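PDB 5D8Z: endoglucanase from Ganoderma lucidum, which probably hydrolyses internal beta-1,4-glucosidic bonds in cellulose-type beta-glucans as a family GH5 endoglucanase with a TIM-barrel fold. Local coordinates for residues 92-95 and 96-99; 205-208 and 209-213; 291-294 and 295-299; 312-315 and 316-320. All blocks are in the same frame, centred on the assembly; numbering follows the deposited sequence.

Contact 1: residues 92-95 and 96-99; sequences DIDE and DNWA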
loop_
_atom_site.group_PDB
_atom_site.type_symbol
_atom_site.label_atom_id
_atom_site.label_comp_id
_atom_site.label_asym_id
_atom_site.label_seq_id
_atom_site.Cartn_x
_atom_site.Cartn_y
_atom_site.Cartn_z
ATOM N N ASP A 92 15.577 8.351 12.817
ATOM C CA ASP A 92 15.515 9.686 13.399
ATOM C C ASP A 92 14.615 10.537 12.544
ATOM O O ASP A 92 15.043 11.064 11.519
ATOM C CB ASP A 92 16.886 10.310 13.506
ATOM C CG ASP A 92 17.216 10.621 14.904
ATOM O OD1 ASP A 92 17.853 9.751 15.533
ATOM O OD2 ASP A 92 16.758 11.674 15.407
ATOM N N ILE A 93 13.360 10.622 12.969
ATOM C CA ILE A 93 12.283 11.234 12.198
ATOM C C ILE A 93 12.496 12.705 12.154
ATOM O O ILE A 93 12.673 13.306 13.189
ATOM C CB ILE A 93 10.907 10.983 12.841
ATOM C CG1 ILE A 93 10.512 9.541 12.585
ATOM C CG2 ILE A 93 9.863 11.916 12.258
ATOM C CD1 ILE A 93 9.135 9.165 13.052
ATOM N N ASP A 94 12.454 13.281 10.958
ATOM C CA ASP A 94 12.634 14.721 10.788
ATOM C C ASP A 94 11.286 15.386 11.016
ATOM O O ASP A 94 10.323 15.059 10.337
ATOM C CB ASP A 94 13.145 14.973 9.393
ATOM C CG ASP A 94 13.293 16.421 9.084
ATOM O OD1 ASP A 94 14.442 16.893 9.026
ATOM O OD2 ASP A 94 12.263 17.077 8.839
ATOM N N GLU A 95 11.220 16.309 11.968
ATOM C CA GLU A 95 9.938 16.820 12.484
ATOM C C GLU A 95 9.123 17.643 11.485
ATOM O O GLU A 95 7.878 17.491 11.415
ATOM C CB GLU A 95 10.161 17.648 13.755
ATOM C CG GLU A 95 10.792 16.852 14.899
ATOM C CD GLU A 95 12.299 17.149 15.130
ATOM O OE1 GLU A 95 12.642 17.442 16.311
ATOM O OE2 GLU A 95 13.144 17.083 14.168
ATOM N N ASP A 96 9.807 18.505 10.726
ATOM C CA ASP A 96 9.128 19.348 9.754
ATOM C C ASP A 96 8.507 18.502 8.660
ATOM O O ASP A 96 7.351 18.723 8.298
ATOM C CB ASP A 96 10.055 20.393 9.141
ATOM C CG ASP A 96 10.697 21.304 10.196
ATOM O OD1 ASP A 96 10.040 21.675 11.200
ATOM O OD2 ASP A 96 11.891 21.634 10.020
ATOM N N ASN A 97 9.251 17.523 8.143
ATOM C CA ASN A 97 8.708 16.637 7.119
ATOM C C ASN A 97 7.559 15.804 7.706
ATOM O O ASN A 97 6.491 15.674 7.126
ATOM C CB ASN A 97 9.797 15.729 6.553
ATOM C CG ASN A 97 10.774 16.454 5.634
ATOM O OD1 ASN A 97 10.900 17.670 5.679
ATOM N ND2 ASN A 97 11.504 15.680 4.803
ATOM N N TRP A 98 7.767 15.275 8.890
ATOM C CA TRP A 98 6.756 14.469 9.523
ATOM C C TRP A 98 5.481 15.256 9.793
ATOM O O TRP A 98 4.369 14.726 9.707
ATOM C CB TRP A 98 7.294 13.874 10.821
ATOM C CG TRP A 98 6.282 13.011 11.459
ATOM C CD1 TRP A 98 5.435 13.344 12.485
ATOM C CD2 TRP A 98 5.959 11.680 11.080
ATOM N NE1 TRP A 98 4.619 12.281 12.771
ATOM C CE2 TRP A 98 4.926 11.245 11.922
ATOM C CE3 TRP A 98 6.447 10.811 10.110
ATOM C CZ2 TRP A 98 4.364 9.977 11.818
ATOM C CZ3 TRP A 98 5.883 9.548 10.003
ATOM C CH2 TRP A 98 4.849 9.149 10.850
ATOM N N ALA A 99 5.618 16.520 10.147
ATOM C CA ALA A 99 4.424 17.355 10.315
ATOM C C ALA A 99 3.561 17.368 9.040
ATOM O O ALA A 99 2.332 17.186 9.098
ATOM C CB ALA A 99 4.837 18.747 10.676
#

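Contact 2: residues 205-208 and 209-213; sequences AETF and VSNGS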
loop_
_atom_site.group_PDB
_atom_site.type_symbol
_atom_site.label_atom_id
_atom_site.label_comp_id
_atom_site.label_asym_id
_atom_site.label_seq_id
_atom_site.Cartn_x
_atom_site.Cartn_y
_atom_site.Cartn_z
ATOM N N ALA A 205 0.894 -10.742 -6.863
ATOM C CA ALA A 205 0.008 -11.786 -6.344
ATOM C C ALA A 205 0.115 -13.111 -7.097
ATOM O O ALA A 205 -0.231 -14.153 -6.564
ATOM C CB ALA A 205 -1.435 -11.315 -6.403
ATOM N N GLU A 206 0.544 -13.052 -8.349
ATOM C CA GLU A 206 0.672 -14.231 -9.193
ATOM C C GLU A 206 1.815 -15.136 -8.764
ATOM O O GLU A 206 1.712 -16.341 -8.851
ATOM C CB GLU A 206 0.884 -13.793 -10.632
ATOM C CG GLU A 206 1.002 -14.906 -11.648
ATOM C CD GLU A 206 0.368 -14.514 -12.973
ATOM O OE1 GLU A 206 -0.753 -13.942 -12.944
ATOM O OE2 GLU A 206 0.967 -14.767 -14.044
ATOM N N THR A 207 2.916 -14.562 -8.310
ATOM C CA THR A 207 4.084 -15.366 -7.939
ATOM C C THR A 207 4.261 -15.462 -6.440
ATOM O O THR A 207 5.213 -16.074 -5.988
ATOM C CB THR A 207 5.358 -14.725 -8.482
ATOM O OG1 THR A 207 5.471 -13.409 -7.908
ATOM C CG2 THR A 207 5.283 -14.632 -9.995
ATOM N N PHE A 208 3.364 -14.854 -5.674
ATOM C CA PHE A 208 3.550 -14.757 -4.242
ATOM C C PHE A 208 3.834 -16.067 -3.539
ATOM O O PHE A 208 4.628 -16.095 -2.609
ATOM C CB PHE A 208 2.339 -14.130 -3.579
ATOM C CG PHE A 208 2.588 -13.710 -2.157
ATOM C CD1 PHE A 208 3.257 -12.534 -1.888
ATOM C CD2 PHE A 208 2.165 -14.499 -1.095
ATOM C CE1 PHE A 208 3.506 -12.148 -0.591
ATOM C CE2 PHE A 208 2.400 -14.114 0.210
ATOM C CZ PHE A 208 3.070 -12.932 0.466
ATOM N N VAL A 209 3.162 -17.138 -3.954
ATOM C CA VAL A 209 3.417 -18.491 -3.426
ATOM C C VAL A 209 4.538 -19.195 -4.213
ATOM O O VAL A 209 5.442 -19.792 -3.607
ATOM C CB VAL A 209 2.145 -19.370 -3.474
ATOM C CG1 VAL A 209 2.406 -20.726 -2.825
ATOM C CG2 VAL A 209 0.961 -18.665 -2.805
ATOM N N SER A 210 4.490 -19.129 -5.546
ATOM C CA SER A 210 5.433 -19.890 -6.339
ATOM C C SER A 210 6.909 -19.493 -6.172
ATOM O O SER A 210 7.793 -20.320 -6.416
ATOM C CB SER A 210 5.054 -19.867 -7.821
ATOM O OG SER A 210 5.186 -18.595 -8.395
ATOM N N ASN A 211 7.203 -18.258 -5.770
ATOM C CA ASN A 211 8.612 -17.840 -5.637
ATOM C C ASN A 211 9.153 -17.924 -4.226
ATOM O O ASN A 211 10.306 -17.584 -3.973
ATOM C CB ASN A 211 8.839 -16.428 -6.183
ATOM C CG ASN A 211 8.130 -15.350 -5.387
ATOM O OD1 ASN A 211 7.784 -15.514 -4.208
ATOM N ND2 ASN A 211 7.888 -14.237 -6.047
ATOM N N GLY A 212 8.313 -18.340 -3.296
ATOM C CA GLY A 212 8.765 -18.593 -1.949
ATOM C C GLY A 212 8.404 -17.485 -1.025
ATOM O O GLY A 212 8.656 -17.586 0.182
ATOM N N SER A 213 7.793 -16.430 -1.547
ATOM C CA SER A 213 7.475 -15.304 -0.682
ATOM C C SER A 213 6.568 -15.730 0.467
ATOM O O SER A 213 6.838 -15.410 1.626
ATOM C CB SER A 213 6.870 -14.159 -1.475
ATOM O OG SER A 213 7.717 -13.800 -2.554
#

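Contact 3: residues 291-294 and 295-299; sequences QQVA and YQNAN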
loop_
_atom_site.group_PDB
_atom_site.type_symbol
_atom_site.label_atom_id
_atom_site.label_comp_id
_atom_site.label_asym_id
_atom_site.label_seq_id
_atom_site.Cartn_x
_atom_site.Cartn_y
_atom_site.Cartn_z
ATOM N N GLN A 291 -14.993 -7.835 -12.735
ATOM C CA GLN A 291 -14.797 -9.261 -12.567
ATOM C C GLN A 291 -13.866 -9.531 -11.371
ATOM O O GLN A 291 -14.264 -10.232 -10.425
ATOM C CB GLN A 291 -14.313 -9.920 -13.878
ATOM C CG GLN A 291 -15.403 -9.927 -14.955
ATOM C CD GLN A 291 -14.977 -10.492 -16.314
ATOM O OE1 GLN A 291 -13.787 -10.654 -16.642
ATOM N NE2 GLN A 291 -15.976 -10.803 -17.116
ATOM N N GLN A 292 -12.673 -8.935 -11.375
ATOM C CA GLN A 292 -11.711 -9.120 -10.268
ATOM C C GLN A 292 -12.263 -8.731 -8.894
ATOM O O GLN A 292 -11.945 -9.374 -7.900
ATOM C CB GLN A 292 -10.420 -8.338 -10.535
ATOM C CG GLN A 292 -9.432 -8.307 -9.363
ATOM C CD GLN A 292 -8.129 -7.578 -9.687
ATOM O OE1 GLN A 292 -7.950 -6.430 -9.302
ATOM N NE2 GLN A 292 -7.234 -8.234 -10.403
ATOM N N VAL A 293 -13.074 -7.682 -8.843
ATOM C CA VAL A 293 -13.604 -7.170 -7.580
ATOM C C VAL A 293 -14.751 -8.042 -7.094
ATOM O O VAL A 293 -14.914 -8.247 -5.878
ATOM C CB VAL A 293 -14.091 -5.717 -7.730
ATOM C CG1 VAL A 293 -14.797 -5.230 -6.469
ATOM C CG2 VAL A 293 -12.912 -4.798 -8.060
ATOM N N ALA A 294 -15.546 -8.549 -8.044
ATOM C CA ALA A 294 -16.619 -9.495 -7.727
ATOM C C ALA A 294 -16.033 -10.758 -7.087
ATOM O O ALA A 294 -16.472 -11.189 -6.007
ATOM C CB ALA A 294 -17.404 -9.829 -8.983
ATOM N N TYR A 295 -15.021 -11.325 -7.742
ATOM C CA TYR A 295 -14.244 -12.458 -7.183
ATOM C C TYR A 295 -13.640 -12.173 -5.807
ATOM O O TYR A 295 -13.775 -12.970 -4.878
ATOM C CB TYR A 295 -13.117 -12.879 -8.118
ATOM C CG TYR A 295 -12.457 -14.155 -7.653
ATOM C CD1 TYR A 295 -12.880 -15.408 -8.131
ATOM C CD2 TYR A 295 -11.410 -14.127 -6.732
ATOM C CE1 TYR A 295 -12.286 -16.578 -7.695
ATOM C CE2 TYR A 295 -10.818 -15.294 -6.287
ATOM C CZ TYR A 295 -11.262 -16.520 -6.766
ATOM O OH TYR A 295 -10.657 -17.670 -6.321
ATOM N N GLN A 296 -12.954 -11.048 -5.677
ATOM C CA GLN A 296 -12.394 -10.692 -4.388
ATOM C C GLN A 296 -13.422 -10.640 -3.286
ATOM O O GLN A 296 -13.145 -11.128 -2.217
ATOM C CB GLN A 296 -11.644 -9.379 -4.459
ATOM C CG GLN A 296 -10.293 -9.550 -5.110
ATOM C CD GLN A 296 -9.534 -8.256 -5.170
ATOM O OE1 GLN A 296 -10.121 -7.172 -5.164
ATOM N NE2 GLN A 296 -8.215 -8.357 -5.239
ATOM N N ASN A 297 -14.609 -10.089 -3.536
ATOM C CA ASN A 297 -15.684 -10.072 -2.504
ATOM C C ASN A 297 -16.174 -11.457 -2.180
ATOM O O ASN A 297 -16.432 -11.769 -1.025
ATOM C CB ASN A 297 -16.888 -9.243 -2.932
ATOM C CG ASN A 297 -16.726 -7.773 -2.617
ATOM O OD1 ASN A 297 -16.914 -7.328 -1.475
ATOM N ND2 ASN A 297 -16.389 -7.001 -3.634
ATOM N N ALA A 298 -16.326 -12.282 -3.212
ATOM C CA ALA A 298 -16.710 -13.675 -3.014
ATOM C C ALA A 298 -15.750 -14.394 -2.054
ATOM O O ALA A 298 -16.177 -15.241 -1.281
ATOM C CB ALA A 298 -16.753 -14.404 -4.350
ATOM N N ASN A 299 -14.460 -14.042 -2.094
ATOM C CA ASN A 299 -13.482 -14.631 -1.192
ATOM C C ASN A 299 -13.075 -13.762 -0.045
ATOM O O ASN A 299 -11.935 -13.798 0.378
ATOM C CB ASN A 299 -12.252 -15.033 -1.969
ATOM C CG ASN A 299 -12.537 -16.157 -2.931
ATOM O OD1 ASN A 299 -12.149 -17.309 -2.678
ATOM N ND2 ASN A 299 -13.250 -15.844 -4.024
#

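Contact 4: residues 312-315 and 316-320; sequences GNFY and QGYVL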
loop_
_atom_site.group_PDB
_atom_site.type_symbol
_atom_site.label_atom_id
_atom_site.label_comp_id
_atom_site.label_asym_id
_atom_site.label_seq_id
_atom_site.Cartn_x
_atom_site.Cartn_y
_atom_site.Cartn_z
ATOM N N GLY A 312 -4.941 11.365 -5.289
ATOM C CA GLY A 312 -3.964 12.298 -4.725
ATOM C C GLY A 312 -3.583 13.336 -5.760
ATOM O O GLY A 312 -4.471 13.994 -6.320
ATOM N N ASN A 313 -2.303 13.533 -6.050
ATOM C CA ASN A 313 -2.047 14.560 -7.037
ATOM C C ASN A 313 -1.317 14.133 -8.279
ATOM O O ASN A 313 -0.296 14.655 -8.654
ATOM C CB ASN A 313 -1.559 15.888 -6.415
ATOM C CG ASN A 313 -0.335 15.730 -5.625
ATOM O OD1 ASN A 313 0.393 14.768 -5.813
ATOM N ND2 ASN A 313 -0.086 16.665 -4.738
ATOM N N PHE A 314 -1.953 13.180 -8.933
ATOM C CA PHE A 314 -1.697 12.865 -10.310
ATOM C C PHE A 314 -2.513 13.829 -11.153
ATOM O O PHE A 314 -3.614 14.154 -10.798
ATOM C CB PHE A 314 -2.112 11.406 -10.591
ATOM C CG PHE A 314 -1.072 10.384 -10.178
ATOM C CD1 PHE A 314 0.006 10.094 -11.008
ATOM C CD2 PHE A 314 -1.162 9.722 -8.970
ATOM C CE1 PHE A 314 0.971 9.175 -10.636
ATOM C CE2 PHE A 314 -0.194 8.798 -8.595
ATOM C CZ PHE A 314 0.875 8.534 -9.428
ATOM N N TYR A 315 -1.955 14.282 -12.269
ATOM C CA TYR A 315 -2.700 15.072 -13.268
ATOM C C TYR A 315 -3.838 14.262 -13.900
ATOM O O TYR A 315 -3.932 13.053 -13.712
ATOM C CB TYR A 315 -1.747 15.570 -14.352
ATOM C CG TYR A 315 -0.635 16.472 -13.825
ATOM C CD1 TYR A 315 0.704 16.274 -14.220
ATOM C CD2 TYR A 315 -0.913 17.520 -12.935
ATOM C CE1 TYR A 315 1.726 17.094 -13.751
ATOM C CE2 TYR A 315 0.100 18.346 -12.456
ATOM C CZ TYR A 315 1.416 18.129 -12.865
ATOM O OH TYR A 315 2.426 18.931 -12.389
ATOM N N GLN A 316 -4.720 14.923 -14.633
ATOM C CA GLN A 316 -5.942 14.248 -15.074
ATOM C C GLN A 316 -5.630 13.129 -16.081
ATOM O O GLN A 316 -6.161 12.019 -15.988
ATOM C CB GLN A 316 -6.921 15.261 -15.662
ATOM C CG GLN A 316 -8.371 14.777 -15.774
ATOM C CD GLN A 316 -9.236 15.665 -16.697
ATOM O OE1 GLN A 316 -10.429 15.406 -16.881
ATOM N NE2 GLN A 316 -8.631 16.717 -17.272
ATOM N N GLY A 317 -4.729 13.412 -17.012
ATOM C CA GLY A 317 -4.398 12.469 -18.068
ATOM C C GLY A 317 -3.555 11.284 -17.644
ATOM O O GLY A 317 -3.090 10.499 -18.463
ATOM N N TYR A 318 -3.332 11.145 -16.353
ATOM C CA TYR A 318 -2.590 10.013 -15.874
ATOM C C TYR A 318 -3.322 8.712 -16.257
ATOM O O TYR A 318 -4.550 8.594 -16.172
ATOM C CB TYR A 318 -2.389 10.130 -14.376
ATOM C CG TYR A 318 -1.749 8.919 -13.804
ATOM C CD1 TYR A 318 -0.496 8.492 -14.252
ATOM C CD2 TYR A 318 -2.394 8.177 -12.823
ATOM C CE1 TYR A 318 0.101 7.349 -13.724
ATOM C CE2 TYR A 318 -1.800 7.054 -12.277
ATOM C CZ TYR A 318 -0.563 6.637 -12.736
ATOM O OH TYR A 318 -0.024 5.523 -12.185
ATOM N N VAL A 319 -2.546 7.751 -16.717
ATOM C CA VAL A 319 -3.129 6.606 -17.339
ATOM C C VAL A 319 -3.967 5.800 -16.344
ATOM O O VAL A 319 -5.018 5.274 -16.724
ATOM C CB VAL A 319 -2.061 5.762 -18.071
ATOM C CG1 VAL A 319 -1.157 5.009 -17.113
ATOM C CG2 VAL A 319 -2.719 4.785 -19.004
ATOM N N LEU A 320 -3.515 5.702 -15.087
ATOM C CA LEU A 320 -4.244 4.940 -14.043
ATOM C C LEU A 320 -4.994 5.839 -13.114
ATOM O O LEU A 320 -5.209 5.506 -11.967
ATOM C CB LEU A 320 -3.295 4.056 -13.225
ATOM C CG LEU A 320 -3.430 2.542 -13.420
ATOM C CD1 LEU A 320 -3.300 2.178 -14.884
ATOM C CD2 LEU A 320 -2.385 1.793 -12.608
#

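Contact 1: residues 92-95 and 96-99
I93 lies over one face of the W98 indole. Its CG2 branch sits at the root of the ring, 3.5 Å from W98 CB, and reaches on past CG to CD2 and CE3, while the CD1 methyl lies farther out over the same face. The two side chains meet at a slant, the isoleucine just ahead of the helix and the tryptophan in its first turn. W98 CG stands anti to the backbone N (chi1 -178°), which sets the indole beside I93. The other flat group is the D94 carboxylate, the N-cap of the helix. Its OD2 accepts from N97 N at 3.1 Å, a nearly straight bond (172° at the hydrogen) that meets the oxygen almost along its C-O axis. With CG of D94 anti to its own N (chi1 177°), the carboxylate turns forward over the first turn, where a backbone N-H would otherwise lack a helical acceptor. The carbonyl of the same residue starts the helical bonding: W98 N gives to D94 O at 2.9 Å, and A99 N follows to E95 O at 2.8 Å. A negative charge at the N-terminal end would probably be favoured by the helix dipole. N97 ND2 is tied back to the carbonyl of F83, and D94 bonds through its backbone to I84. The start of helix 95-110 thus touches helix 81-85 through D94 and N97, and through W98 the residues just after helix 137-149, where K150 makes a cation-pi contact with the indole and the Y151 ring meets it.

Contact 2: residues 205-208 and 209-213
T207 O is the hub of this contact: N211 N donates to it at 3.0 Å, in the carbonyl plane and with 154° at the hydrogen. S210 OG adds a weak bond of 3.5 Å to the same T207 O. The N211 side chain lies beside this carbonyl and crosses the T207 side chain at a slant. A little farther along, CB of S213 sits over one face of the F208 ring, a CH-pi contact 4.2 Å from the centroid and displaced toward the rim. The T207 side chain is about 8 Å from a bound glucose unit.

What positions these groups is the turn itself. Residues 209-212 form a type I beta turn, closed by G212 N to V209 O; G212, the last residue of the turn, has a positive phi and is the N-cap of helix 213-218. The chi1 of N211 (66°) places CG between the backbone N and the carbonyl carbon and sets OD1 to accept from S213 N at 2.8 Å, nearly in line with its C=O. This makes an Asx turn just ahead of the helix. Farther out, S213 OG bonds to N200 N, the F208 ring meets that of F232 in the barrel wall, and V209 touches L261 and W264 of helix 254-267.

The polar chemistry thus rests on two oxygens: the T207 carbonyl takes a backbone N-H and, weakly, a hydroxyl, while the N211 amide oxygen receives the first N-H of the helix, linking the turn to the start of helix 213-218.

Contact 3: residues 291-294 and 295-299
Q292 and Q296 pair along one side of a helix, a local i to i+4 contact in the last turns of helix 283-298. This helix is the connection of a beta-alpha-beta unit of the TIM barrel, between strands 272-277 and 303-312. The two glutamine side chains run side by side in the same direction, touching through Q292 CG and Q296 CD at 4.2 Å, and both are extended beyond CG. This side of the helix is buried: Q296 touches W258 of helix 254-267 and Y306 of strand 303-312, and Q292 touches L238.

Regular backbone bonds carry the turns, among them Y295 N to Q291 O and A298 N to A294 O. Two carbonyls, those of V293 and Y295, take a second donor. V293 O accepts from N297 N at 3.0 Å and also from N297 ND2 at 3.0 Å, the two donors arriving from opposite faces of its plane. The amide is well out of that plane, so it does not use a lone pair. The N297 side chain, with CG anti to the carbonyl carbon (chi1 -85°), runs alongside V293, and its ND2 lies 3.7 Å from V293 CG1.

Y295 is turned the other way, its ring packed on I254, W258 and A259 of helix 254-267 and on F303. Where the helix ends, N299 is the first residue to leave helical angles, and its OD1 is held by R266. N299 ND2 lies over one face of the Y295 ring, toward its rim. Y295 O accepts from N299 N and also from this ND2, the latter at 3.0 Å and 165° at the hydrogen.

Contact 4: residues 312-315 and 316-320
F314 lays its ring on that of Y318 in a face-to-face stack, with centroids 4.0 Å apart and planes at 19°. The overlap is not symmetrical: F314 CD1 stands over the middle of the tyrosine ring, whereas the tyrosine reaches the phenylalanine toward its rim through CE2. The nearest atoms are F314 CD1 and Y318 CG, at 3.5 Å. The other face of the Y318 ring is approached, toward its rim, by the backbone N of L320.

The fold of the chain brings the rings together. Residues 315-318 make a type I beta turn, closed by a weak bond of 3.3 Å from Y318 N to Y315 O, and it reverses the chain so that two residues four apart can face each other. Together with this turn, two torsions set the rings face to face: Y318 CG lies anti to the backbone N (chi1 174°) and F314 CG anti to its carbonyl carbon (chi1 -82°). Y318 OH is fixed by a hydrogen bond with W309 NE1, and F34 meets the F314 ring edge to face.

These residues form the loop after strand 303-312, the last strand of the barrel. Its position at the C-terminal end of that strand, with the Y318 side chain about 7 Å from a bound glucose unit, is typical of the loops that surround the substrate cleft of a TIM-barrel glycoside hydrolase.

All four contacts lie in the helices and loops around one eight-stranded parallel barrel, contact 4 starting at the end of its last strand, and they follow one another along the chain without overlap. Contact 1 opens helix 95-110, which runs between strands 74-79 and 114-119; contact 2 leads from strand 194-198 into helix 213-218; contact 3 ends helix 283-298. Contacts 1 and 3 lie on opposite sides of the chain's centre, their own centres 39 Å apart. Contacts 2 and 3 have centres 20 Å apart and both pack against helix 254-267. Strand 303-312 joins contact 3 to contact 4. Contacts 2 and 4 come nearer the bound sugar, while contact 1 lies in the outer helical layer.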